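Local coordinates for protein ethylbenzene dehydrogenase alpha-subunit (Aromatoleum aromaticum, PDB 2IVF) that belongs to the molybdopterin oxidoreductase family and carries a molybdenum atom, the pterin guanine dinucleotides MGD and MD1 and an iron/sulfur cluster, at residues Phe232-Met237 and Thr525-Asn530; Phe306-Ser311 and Lys410-Glu415; Phe710-His713 and Lys717-Tyr720; Glu742-Asn747 and Tyr757-Phe762. All blocks are in the same frame, centred on the assembly; numbering follows the deposited sequence.

Interaction 1: Phe232-Met237 and Thr525-Asn530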
# COMPACT_ATOMS: atom_id res chain seq x y z
N PHE A 232 26.67 -12.25 -12.96
CA PHE A 232 26.13 -13.42 -13.63
C PHE A 232 25.88 -13.22 -15.14
O PHE A 232 25.61 -14.20 -15.87
CB PHE A 232 24.83 -13.81 -12.97
CG PHE A 232 24.92 -13.97 -11.47
CD1 PHE A 232 25.68 -14.99 -10.92
CD2 PHE A 232 24.21 -13.13 -10.62
CE1 PHE A 232 25.72 -15.17 -9.55
CE2 PHE A 232 24.25 -13.31 -9.24
CZ PHE A 232 25.02 -14.33 -8.72
N GLY A 233 25.94 -11.98 -15.60
CA GLY A 233 25.68 -11.69 -17.02
C GLY A 233 24.18 -11.63 -17.26
O GLY A 233 23.77 -11.51 -18.38
N LYS A 234 23.35 -11.71 -16.20
CA LYS A 234 21.91 -11.57 -16.38
C LYS A 234 21.22 -11.24 -15.09
O LYS A 234 21.79 -11.43 -14.02
CB LYS A 234 21.28 -12.83 -17.01
CG LYS A 234 21.17 -14.04 -16.05
CD LYS A 234 22.48 -14.74 -15.88
CE LYS A 234 22.31 -16.09 -15.16
NZ LYS A 234 21.51 -17.10 -15.95
N MET A 235 19.99 -10.76 -15.18
CA MET A 235 19.27 -10.36 -13.99
C MET A 235 17.87 -10.89 -13.94
O MET A 235 17.23 -10.75 -12.93
CB MET A 235 19.27 -8.83 -13.81
CG MET A 235 18.47 -8.06 -14.79
SD MET A 235 18.57 -6.25 -14.51
CE MET A 235 20.04 -5.87 -15.44
N HIS A 236 17.40 -11.49 -15.02
CA HIS A 236 16.03 -11.91 -15.09
C HIS A 236 15.86 -13.29 -14.45
O HIS A 236 15.55 -14.26 -15.13
CB HIS A 236 15.54 -11.86 -16.51
CG HIS A 236 15.12 -10.49 -16.91
ND1 HIS A 236 14.22 -9.76 -16.17
CD2 HIS A 236 15.51 -9.70 -17.93
CE1 HIS A 236 14.07 -8.57 -16.73
NE2 HIS A 236 14.84 -8.51 -17.81
N MET A 237 16.10 -13.33 -13.15
CA MET A 237 16.04 -14.57 -12.37
C MET A 237 15.07 -14.28 -11.27
O MET A 237 14.99 -13.14 -10.83
CB MET A 237 17.39 -14.91 -11.79
CG MET A 237 18.50 -15.00 -12.84
SD MET A 237 20.07 -15.30 -12.02
CE MET A 237 20.44 -13.65 -11.43
N THR A 525 26.01 -20.66 -25.47
CA THR A 525 24.73 -21.27 -25.06
C THR A 525 23.54 -20.55 -25.66
O THR A 525 23.64 -19.42 -26.18
CB THR A 525 24.57 -21.20 -23.55
OG1 THR A 525 24.63 -19.83 -23.15
CG2 THR A 525 25.66 -21.99 -22.83
N ASP A 526 22.39 -21.20 -25.57
CA ASP A 526 21.13 -20.57 -25.98
C ASP A 526 20.96 -19.21 -25.33
O ASP A 526 20.53 -18.23 -25.97
CB ASP A 526 19.94 -21.50 -25.67
CG ASP A 526 20.01 -22.13 -24.27
OD1 ASP A 526 20.67 -21.62 -23.34
OD2 ASP A 526 19.38 -23.19 -24.10
N GLU A 527 21.33 -19.14 -24.05
CA GLU A 527 21.18 -17.92 -23.26
C GLU A 527 21.94 -16.78 -23.93
O GLU A 527 21.45 -15.66 -24.01
CB GLU A 527 21.69 -18.15 -21.85
CG GLU A 527 21.61 -16.92 -20.98
CD GLU A 527 21.93 -17.16 -19.53
OE1 GLU A 527 21.58 -16.25 -18.74
OE2 GLU A 527 22.50 -18.23 -19.18
N MET A 528 23.10 -17.11 -24.46
CA MET A 528 23.96 -16.12 -25.13
C MET A 528 23.40 -15.71 -26.50
O MET A 528 23.43 -14.53 -26.88
CB MET A 528 25.35 -16.71 -25.28
CG MET A 528 26.03 -16.93 -23.95
SD MET A 528 27.57 -17.80 -24.12
CE MET A 528 27.83 -18.33 -22.45
N GLY A 529 22.86 -16.68 -27.22
CA GLY A 529 22.20 -16.41 -28.49
C GLY A 529 21.04 -15.47 -28.28
O GLY A 529 20.84 -14.52 -29.04
N ASN A 530 20.27 -15.73 -27.23
CA ASN A 530 19.11 -14.88 -26.89
C ASN A 530 19.50 -13.43 -26.54
O ASN A 530 18.84 -12.48 -26.99
CB ASN A 530 18.31 -15.54 -25.77
CG ASN A 530 17.23 -14.63 -25.23
OD1 ASN A 530 17.42 -13.93 -24.23
ND2 ASN A 530 16.09 -14.63 -25.92
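The carboxylate of Glu527 is the flat group that makes this contact, and the ammonium of Lys234 meets it on the syn lone pair of OE1, the side on which the other oxygen lies. Lys234 NZ stands 2.9 Å from Glu527 OE1 and 3.6 Å from Glu527 OE2, so one oxygen carries the salt bridge. The two side chains cross at about a right angle. In Lys234, chi1 (73°) and a bend at chi2 bring CG and CD past the same oxygen, CD 3.4 Å from Glu527 OE1, and a further bend at chi4 turns NZ in to it. Glu527, by contrast, stretches straight out from the first turn of helix 526-540, CG opposite the backbone N (chi1 178°); the two side chains together bridge the 9.4 Å between Lys234 CA and Glu527 CA. Thr525 and Met528 form a capping box at this helix start, although both of its side-chain bonds are weak. Lys234 NZ also bonds Ala781 O and His798 NE2. A buried ammonium gripped by a carboxylate, a carbonyl and an imidazole is consistent with a charged lysine, and the ion pair ties the loop after helix 226-232 to a helix nearly 300 residues later in the molybdopterin oxidoreductase region.

Interaction 2: Phe306-Ser311 and Lys410-Glu415; sequences FWLGLS and KDYTPE
Leu308 and Gly309 of helix 303-316 pack against Tyr412, in the short link that leads into helix 414-421, within the molybdopterin oxidoreductase region. Helix 303-316 follows strand 294-296, an outer strand of a four-stranded parallel sheet; Trp307 meets Phe251 of that sheet edge-to-face and touches helix 454-467, consistent with the helix packing beside the sheet. Residues 410-411 end a 3-10 segment, Tyr412 follows, and Thr413 is the N-cap of the next helix, its OG1 accepting a weak bond from Lys416 N. Leu308 of helix 303-316 and Tyr412 lie alongside each other, their side chains pointing the same way. The extended second torsion of Leu308 (chi2 171°) carries CD1 out over the ring. There it sits above the centre of one face, a CH-pi contact with 3.7 Å from Leu308 CD1 to the centroid of the Tyr412 ring and only 12° off its normal. Nearer the backbone, Leu308 CB touches Tyr412 CG at 3.7 Å. The far end of the ring is held by polar partners, Tyr412 OH bonding His831 N and Thr830 OG1, which fixes the phenol while the leucine covers it. Gly309 CA lies 5.0 Å from Tyr412 CA, the nearest CA pair of the two segments. The buried carbonyl Tyr412 O finds no conventional hydrogen-bond partner; Gly309 CA points a C-H at it, 3.4 Å away with 165° at the hydrogen.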
# COMPACT_ATOMS: atom_id res chain seq x y z
N PHE A 306 29.01 -4.41 4.80
CA PHE A 306 28.40 -5.47 5.61
C PHE A 306 28.69 -6.81 4.95
O PHE A 306 29.20 -7.74 5.58
CB PHE A 306 26.91 -5.23 5.84
CG PHE A 306 26.18 -6.43 6.40
CD1 PHE A 306 26.25 -6.76 7.75
CD2 PHE A 306 25.45 -7.24 5.57
CE1 PHE A 306 25.60 -7.90 8.23
CE2 PHE A 306 24.83 -8.36 6.04
CZ PHE A 306 24.89 -8.68 7.38
N TRP A 307 28.40 -6.91 3.67
CA TRP A 307 28.50 -8.18 2.98
C TRP A 307 29.95 -8.59 2.76
O TRP A 307 30.26 -9.77 2.84
CB TRP A 307 27.75 -8.16 1.66
CG TRP A 307 26.32 -8.17 1.81
CD1 TRP A 307 25.50 -7.15 1.60
CD2 TRP A 307 25.52 -9.27 2.23
NE1 TRP A 307 24.21 -7.51 1.87
CE2 TRP A 307 24.20 -8.83 2.24
CE3 TRP A 307 25.80 -10.60 2.59
CZ2 TRP A 307 23.14 -9.66 2.61
CZ3 TRP A 307 24.74 -11.42 2.95
CH2 TRP A 307 23.44 -10.95 2.94
N LEU A 308 30.84 -7.63 2.60
CA LEU A 308 32.24 -7.98 2.52
C LEU A 308 32.74 -8.47 3.91
O LEU A 308 33.59 -9.36 4.01
CB LEU A 308 33.03 -6.78 2.01
CG LEU A 308 32.72 -6.39 0.55
CD1 LEU A 308 33.37 -5.05 0.16
CD2 LEU A 308 33.18 -7.51 -0.41
N GLY A 309 32.24 -7.87 4.98
CA GLY A 309 32.55 -8.34 6.34
C GLY A 309 32.14 -9.79 6.52
O GLY A 309 32.92 -10.61 7.05
N LEU A 310 30.96 -10.13 6.02
CA LEU A 310 30.47 -11.51 6.06
C LEU A 310 31.39 -12.43 5.26
O LEU A 310 31.68 -13.54 5.67
CB LEU A 310 29.04 -11.62 5.53
CG LEU A 310 27.91 -11.61 6.58
CD1 LEU A 310 27.99 -10.45 7.58
CD2 LEU A 310 26.54 -11.71 5.90
N SER A 311 31.83 -11.97 4.09
CA SER A 311 32.70 -12.77 3.26
C SER A 311 34.03 -12.96 3.93
O SER A 311 34.62 -14.04 3.86
CB SER A 311 32.90 -12.11 1.92
OG SER A 311 31.66 -11.93 1.27
N LYS A 410 41.13 -7.72 3.84
CA LYS A 410 41.81 -7.22 5.04
C LYS A 410 41.27 -5.85 5.53
O LYS A 410 41.43 -5.48 6.69
CB LYS A 410 43.32 -7.19 4.85
CG LYS A 410 43.87 -8.61 4.76
CD LYS A 410 45.37 -8.67 4.66
CE LYS A 410 45.83 -10.12 4.59
NZ LYS A 410 47.31 -10.19 4.34
N ASP A 411 40.64 -5.12 4.63
CA ASP A 411 40.03 -3.84 4.94
C ASP A 411 38.58 -4.02 5.42
O ASP A 411 37.94 -3.04 5.76
CB ASP A 411 40.14 -2.90 3.71
CG ASP A 411 41.59 -2.48 3.41
OD1 ASP A 411 42.44 -2.49 4.35
OD2 ASP A 411 41.91 -2.18 2.24
N TYR A 412 38.09 -5.27 5.47
CA TYR A 412 36.71 -5.59 5.78
C TYR A 412 36.66 -6.69 6.84
O TYR A 412 35.77 -7.51 6.85
CB TYR A 412 35.92 -6.00 4.51
CG TYR A 412 35.85 -4.88 3.52
CD1 TYR A 412 34.85 -3.91 3.62
CD2 TYR A 412 36.81 -4.74 2.51
CE1 TYR A 412 34.82 -2.83 2.75
CE2 TYR A 412 36.75 -3.68 1.60
CZ TYR A 412 35.75 -2.74 1.74
OH TYR A 412 35.70 -1.65 0.90
N THR A 413 37.62 -6.69 7.75
CA THR A 413 37.48 -7.51 8.94
C THR A 413 36.20 -6.99 9.62
O THR A 413 35.75 -5.88 9.36
CB THR A 413 38.69 -7.36 9.87
OG1 THR A 413 38.76 -5.99 10.32
CG2 THR A 413 40.00 -7.75 9.11
N PRO A 414 35.59 -7.80 10.46
CA PRO A 414 34.36 -7.31 11.08
C PRO A 414 34.48 -5.97 11.81
O PRO A 414 33.58 -5.16 11.75
CB PRO A 414 34.00 -8.43 12.05
CG PRO A 414 34.58 -9.64 11.44
CD PRO A 414 35.88 -9.18 10.85
N GLU A 415 35.57 -5.77 12.52
CA GLU A 415 35.85 -4.51 13.17
C GLU A 415 35.87 -3.39 12.14
O GLU A 415 35.24 -2.37 12.31
CB GLU A 415 37.20 -4.58 13.88
CG GLU A 415 37.22 -5.53 15.09
CD GLU A 415 37.33 -7.03 14.73
OE1 GLU A 415 37.62 -7.39 13.56
OE2 GLU A 415 37.11 -7.84 15.66

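Interaction 3: Phe710-His713 and Lys717-Tyr720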
# COMPACT_ATOMS: atom_id res chain seq x y z
N PHE A 710 6.41 9.91 -44.14
CA PHE A 710 7.37 10.53 -43.24
C PHE A 710 8.62 9.67 -43.19
O PHE A 710 8.56 8.48 -43.50
CB PHE A 710 6.78 10.68 -41.84
CG PHE A 710 6.38 9.38 -41.20
CD1 PHE A 710 5.15 8.82 -41.48
CD2 PHE A 710 7.22 8.73 -40.31
CE1 PHE A 710 4.76 7.64 -40.89
CE2 PHE A 710 6.84 7.53 -39.70
CZ PHE A 710 5.61 6.99 -39.99
N ASN A 711 9.74 10.27 -42.81
CA ASN A 711 11.02 9.56 -42.66
C ASN A 711 11.20 8.99 -41.27
O ASN A 711 11.05 9.70 -40.28
CB ASN A 711 12.21 10.50 -42.85
CG ASN A 711 12.46 10.84 -44.29
OD1 ASN A 711 11.61 10.64 -45.16
ND2 ASN A 711 13.64 11.36 -44.56
N ASP A 712 11.59 7.72 -41.19
CA ASP A 712 11.93 7.14 -39.88
C ASP A 712 13.34 7.60 -39.49
O ASP A 712 13.93 8.41 -40.21
CB ASP A 712 11.77 5.61 -39.88
CG ASP A 712 12.79 4.92 -40.74
OD1 ASP A 712 13.74 5.58 -41.19
OD2 ASP A 712 12.62 3.71 -40.96
N HIS A 713 13.87 7.15 -38.36
CA HIS A 713 15.16 7.69 -37.93
C HIS A 713 16.34 7.31 -38.84
O HIS A 713 17.35 8.00 -38.82
CB HIS A 713 15.48 7.41 -36.46
CG HIS A 713 15.96 6.02 -36.18
ND1 HIS A 713 15.14 4.92 -36.24
CD2 HIS A 713 17.16 5.57 -35.74
CE1 HIS A 713 15.82 3.84 -35.88
NE2 HIS A 713 17.04 4.21 -35.57
N LYS A 717 11.22 5.74 -45.71
CA LYS A 717 9.90 6.35 -45.77
C LYS A 717 8.83 5.39 -45.26
O LYS A 717 8.83 4.22 -45.61
CB LYS A 717 9.57 6.73 -47.22
CG LYS A 717 10.06 8.14 -47.64
CD LYS A 717 11.55 8.34 -47.41
CE LYS A 717 12.08 9.58 -48.12
NZ LYS A 717 13.53 9.81 -47.78
N ARG A 718 7.91 5.91 -44.45
CA ARG A 718 6.75 5.16 -43.98
C ARG A 718 5.48 5.93 -44.31
O ARG A 718 5.45 7.16 -44.22
CB ARG A 718 6.82 4.93 -42.48
CG ARG A 718 7.94 4.02 -42.06
CD ARG A 718 8.01 3.86 -40.60
NE ARG A 718 9.26 3.19 -40.26
CZ ARG A 718 9.44 2.40 -39.22
NH1 ARG A 718 8.45 2.16 -38.34
NH2 ARG A 718 10.63 1.85 -39.03
N ARG A 719 4.43 5.21 -44.69
CA ARG A 719 3.20 5.85 -45.07
C ARG A 719 2.33 6.15 -43.86
O ARG A 719 2.15 5.31 -42.96
CB ARG A 719 2.43 5.00 -46.07
CG ARG A 719 3.14 4.77 -47.37
CD ARG A 719 2.25 4.02 -48.35
NE ARG A 719 1.03 4.77 -48.68
CZ ARG A 719 0.87 5.53 -49.76
NH1 ARG A 719 1.84 5.66 -50.68
NH2 ARG A 719 -0.28 6.17 -49.94
N TYR A 720 1.79 7.37 -43.81
CA TYR A 720 0.84 7.74 -42.77
C TYR A 720 -0.43 6.89 -42.87
O TYR A 720 -1.02 6.53 -41.85
CB TYR A 720 0.39 9.18 -42.89
CG TYR A 720 1.42 10.21 -42.57
CD1 TYR A 720 1.78 10.47 -41.27
CD2 TYR A 720 1.98 10.98 -43.58
CE1 TYR A 720 2.73 11.42 -40.96
CE2 TYR A 720 2.91 11.97 -43.28
CZ TYR A 720 3.29 12.18 -41.98
OH TYR A 720 4.21 13.15 -41.66
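Phe710 and Arg718 face each other as an antiparallel hydrogen-bonded pair in the two-stranded beta hairpin of 709-711 and 717-719, and the tight packing lies on their side of it. Phe710 N bonds Arg718 O at 2.9 Å, and Arg718 N returns a 2.8 Å bond to Phe710 O, nearly straight at 169°. The phenyl group swings across the neighbouring strand because CG stands between backbone N and carbonyl carbon (chi1 60°). Arg718 CB then lies over one ring face, offset toward the rim and 3.5 Å from Phe710 CZ. Phe710 CD1 in turn rests above a face of Tyr720, 3.6 Å from Tyr720 CE1, the two rings oblique with planes 45° apart. Helices 163-181 and 687-704 cover Tyr720, and its hydroxyl bonds Glu179 OE2. The other side, at the non-hydrogen-bonded pair Asn711 and Lys717, is looser and solvent-exposed at the lysine: the two side chains lie side by side, pointing the same way, with Lys717 CE 3.2 Å from Asn711 OD1. At the turn end, Asp712 and Arg718 cross at about a right angle. Asp712 OD2 comes to the guanidinium near its plane, 3.3 Å from Arg718 NH2, and both hydrogen bonds of this salt bridge, from NE and NH2, are weak. Asp712 OD1 accepts from Arg716 N. The extended arginine carries NH1 to the carbonyls of Tyr208 and Leu209, joining the hairpin to helix 197-210, while the carboxylate probably contributes to it mainly electrostatically.

Interaction 4: Glu742-Asn747 and Tyr757-Phe762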
# COMPACT_ATOMS: atom_id res chain seq x y z
N GLU A 742 -5.83 -12.55 -28.24
CA GLU A 742 -4.54 -12.72 -28.89
C GLU A 742 -3.41 -13.00 -27.87
O GLU A 742 -2.54 -13.84 -28.14
CB GLU A 742 -4.19 -11.48 -29.71
CG GLU A 742 -2.88 -11.59 -30.45
CD GLU A 742 -2.82 -12.70 -31.44
OE1 GLU A 742 -3.88 -13.17 -31.90
OE2 GLU A 742 -1.69 -13.12 -31.76
N MET A 743 -3.45 -12.32 -26.75
CA MET A 743 -2.46 -12.58 -25.69
C MET A 743 -2.60 -13.99 -25.17
O MET A 743 -1.61 -14.61 -24.83
CB MET A 743 -2.59 -11.63 -24.55
CG MET A 743 -2.12 -10.25 -24.87
SD MET A 743 -2.17 -9.27 -23.40
CE MET A 743 -1.21 -7.89 -24.01
N VAL A 744 -3.83 -14.51 -25.10
CA VAL A 744 -4.01 -15.89 -24.64
C VAL A 744 -3.37 -16.83 -25.67
O VAL A 744 -2.68 -17.76 -25.30
CB VAL A 744 -5.48 -16.24 -24.39
CG1 VAL A 744 -5.65 -17.76 -24.24
CG2 VAL A 744 -5.99 -15.48 -23.15
N ASP A 745 -3.58 -16.56 -26.95
CA ASP A 745 -2.97 -17.37 -28.03
C ASP A 745 -1.45 -17.31 -27.99
O ASP A 745 -0.78 -18.30 -28.24
CB ASP A 745 -3.43 -16.89 -29.39
CG ASP A 745 -4.75 -17.51 -29.83
OD1 ASP A 745 -5.34 -18.32 -29.05
OD2 ASP A 745 -5.16 -17.21 -30.96
N ILE A 746 -0.93 -16.14 -27.72
CA ILE A 746 0.51 -15.94 -27.58
C ILE A 746 1.01 -16.80 -26.41
O ILE A 746 1.94 -17.56 -26.58
CB ILE A 746 0.88 -14.46 -27.34
CG1 ILE A 746 0.63 -13.61 -28.60
CG2 ILE A 746 2.35 -14.36 -26.81
CD1 ILE A 746 0.62 -12.10 -28.32
N ASN A 747 0.35 -16.73 -25.24
CA ASN A 747 0.75 -17.54 -24.09
C ASN A 747 0.69 -19.03 -24.38
O ASN A 747 1.53 -19.82 -23.89
CB ASN A 747 -0.12 -17.20 -22.84
CG ASN A 747 0.33 -15.93 -22.12
OD1 ASN A 747 -0.32 -15.49 -21.18
ND2 ASN A 747 1.41 -15.33 -22.56
N TYR A 757 -5.38 -24.31 -23.21
CA TYR A 757 -5.90 -23.35 -22.26
C TYR A 757 -6.39 -22.08 -22.96
O TYR A 757 -5.70 -21.07 -23.04
CB TYR A 757 -4.88 -23.00 -21.21
CG TYR A 757 -5.53 -22.37 -20.01
CD1 TYR A 757 -6.18 -23.17 -19.05
CD2 TYR A 757 -5.55 -20.98 -19.85
CE1 TYR A 757 -6.79 -22.60 -17.94
CE2 TYR A 757 -6.17 -20.39 -18.75
CZ TYR A 757 -6.79 -21.21 -17.79
OH TYR A 757 -7.43 -20.64 -16.69
N THR A 758 -7.62 -22.16 -23.41
CA THR A 758 -8.25 -21.15 -24.21
C THR A 758 -8.76 -20.00 -23.38
O THR A 758 -8.90 -20.09 -22.15
CB THR A 758 -9.46 -21.76 -24.92
OG1 THR A 758 -10.34 -22.29 -23.92
CG2 THR A 758 -9.03 -22.90 -25.85
N TYR A 759 -9.10 -18.93 -24.07
CA TYR A 759 -9.73 -17.77 -23.45
C TYR A 759 -11.02 -18.13 -22.70
O TYR A 759 -11.30 -17.59 -21.63
CB TYR A 759 -10.04 -16.72 -24.53
CG TYR A 759 -10.69 -15.50 -23.98
CD1 TYR A 759 -10.03 -14.68 -23.07
CD2 TYR A 759 -11.97 -15.13 -24.38
CE1 TYR A 759 -10.62 -13.52 -22.57
CE2 TYR A 759 -12.57 -13.96 -23.88
CZ TYR A 759 -11.89 -13.17 -22.98
OH TYR A 759 -12.47 -12.03 -22.47
N GLU A 760 -11.82 -19.02 -23.29
CA GLU A 760 -13.00 -19.53 -22.62
C GLU A 760 -12.64 -20.12 -21.24
O GLU A 760 -13.31 -19.84 -20.23
CB GLU A 760 -13.66 -20.57 -23.50
CG GLU A 760 -14.91 -21.20 -22.91
CD GLU A 760 -16.16 -20.35 -23.09
OE1 GLU A 760 -16.03 -19.15 -23.47
OE2 GLU A 760 -17.27 -20.91 -22.87
N LYS A 761 -11.57 -20.90 -21.17
CA LYS A 761 -11.20 -21.51 -19.87
C LYS A 761 -10.71 -20.41 -18.93
O LYS A 761 -11.07 -20.37 -17.75
CB LYS A 761 -10.11 -22.57 -20.03
CG LYS A 761 -10.51 -23.85 -20.73
CD LYS A 761 -9.46 -24.94 -20.45
CE LYS A 761 -9.58 -26.14 -21.40
NZ LYS A 761 -8.51 -27.16 -21.13
N PHE A 762 -9.89 -19.52 -19.46
CA PHE A 762 -9.36 -18.40 -18.68
C PHE A 762 -10.45 -17.51 -18.08
O PHE A 762 -10.37 -17.16 -16.90
CB PHE A 762 -8.44 -17.55 -19.56
CG PHE A 762 -7.60 -16.55 -18.80
CD1 PHE A 762 -6.91 -16.92 -17.66
CD2 PHE A 762 -7.46 -15.27 -19.26
CE1 PHE A 762 -6.11 -16.00 -16.99
CE2 PHE A 762 -6.68 -14.37 -18.61
CZ PHE A 762 -6.02 -14.73 -17.47
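Val744 of helix 736-749 turns its two methyls into the start of helix 759-765, each branch meeting a different surface. CG1, opposite the backbone N (chi1 167°), reaches over the peptide backbone leading into the helix, 3.5 Å from Tyr757 O and 3.6 Å from Tyr759 N. CG2 faces two aromatic rings. It comes to the edge of the first, 4.1 Å from Tyr759 CD1, with the valine and tyrosine side chains at about a right angle. The second approach is oblique and slightly longer, Val744 CG2 to Phe762 CD2 at 4.2 Å. The two rings meet the methyl from neighbouring directions. Apolar contact alone joins the segments, and Tyr757 O, buried beneath CG1, has no polar partner. Thr758 is the N-cap of the second helix, its OG1 accepting a weak 3.3 Å bond from Lys761 N. Outside the pair, Tyr759 OH bonds Glu737 OE2 of the first helix, and Phe762 meets Phe753 in the connecting stretch and Met661 of strand 659-661. One valine seated against a capped first turn thus packs two helices consecutive in the chain, 736-749 and 759-765, through the N-terminal turn of the second, across the connection at 750-758.

How the interactions relate
Going from the N terminus, interaction 1 opens at 232-237, and its partner 525-530 comes only 288 residues later. Interaction 2 opens and closes within that span, joining 306-311 to 410-415, so the two contacts are nested, all four segments in the molybdopterin oxidoreductase region; their nearest atoms are about 12 Å apart. Interactions 3 and 4 then follow in series, each closing a short loop: a hairpin at 710-720, then two successive helices at 742-762. Interaction 2 lies across the chain's centre from both, about 57 Å and 51 Å between centres. The first two thus tie distant parts of the sequence, the last two neighbouring elements.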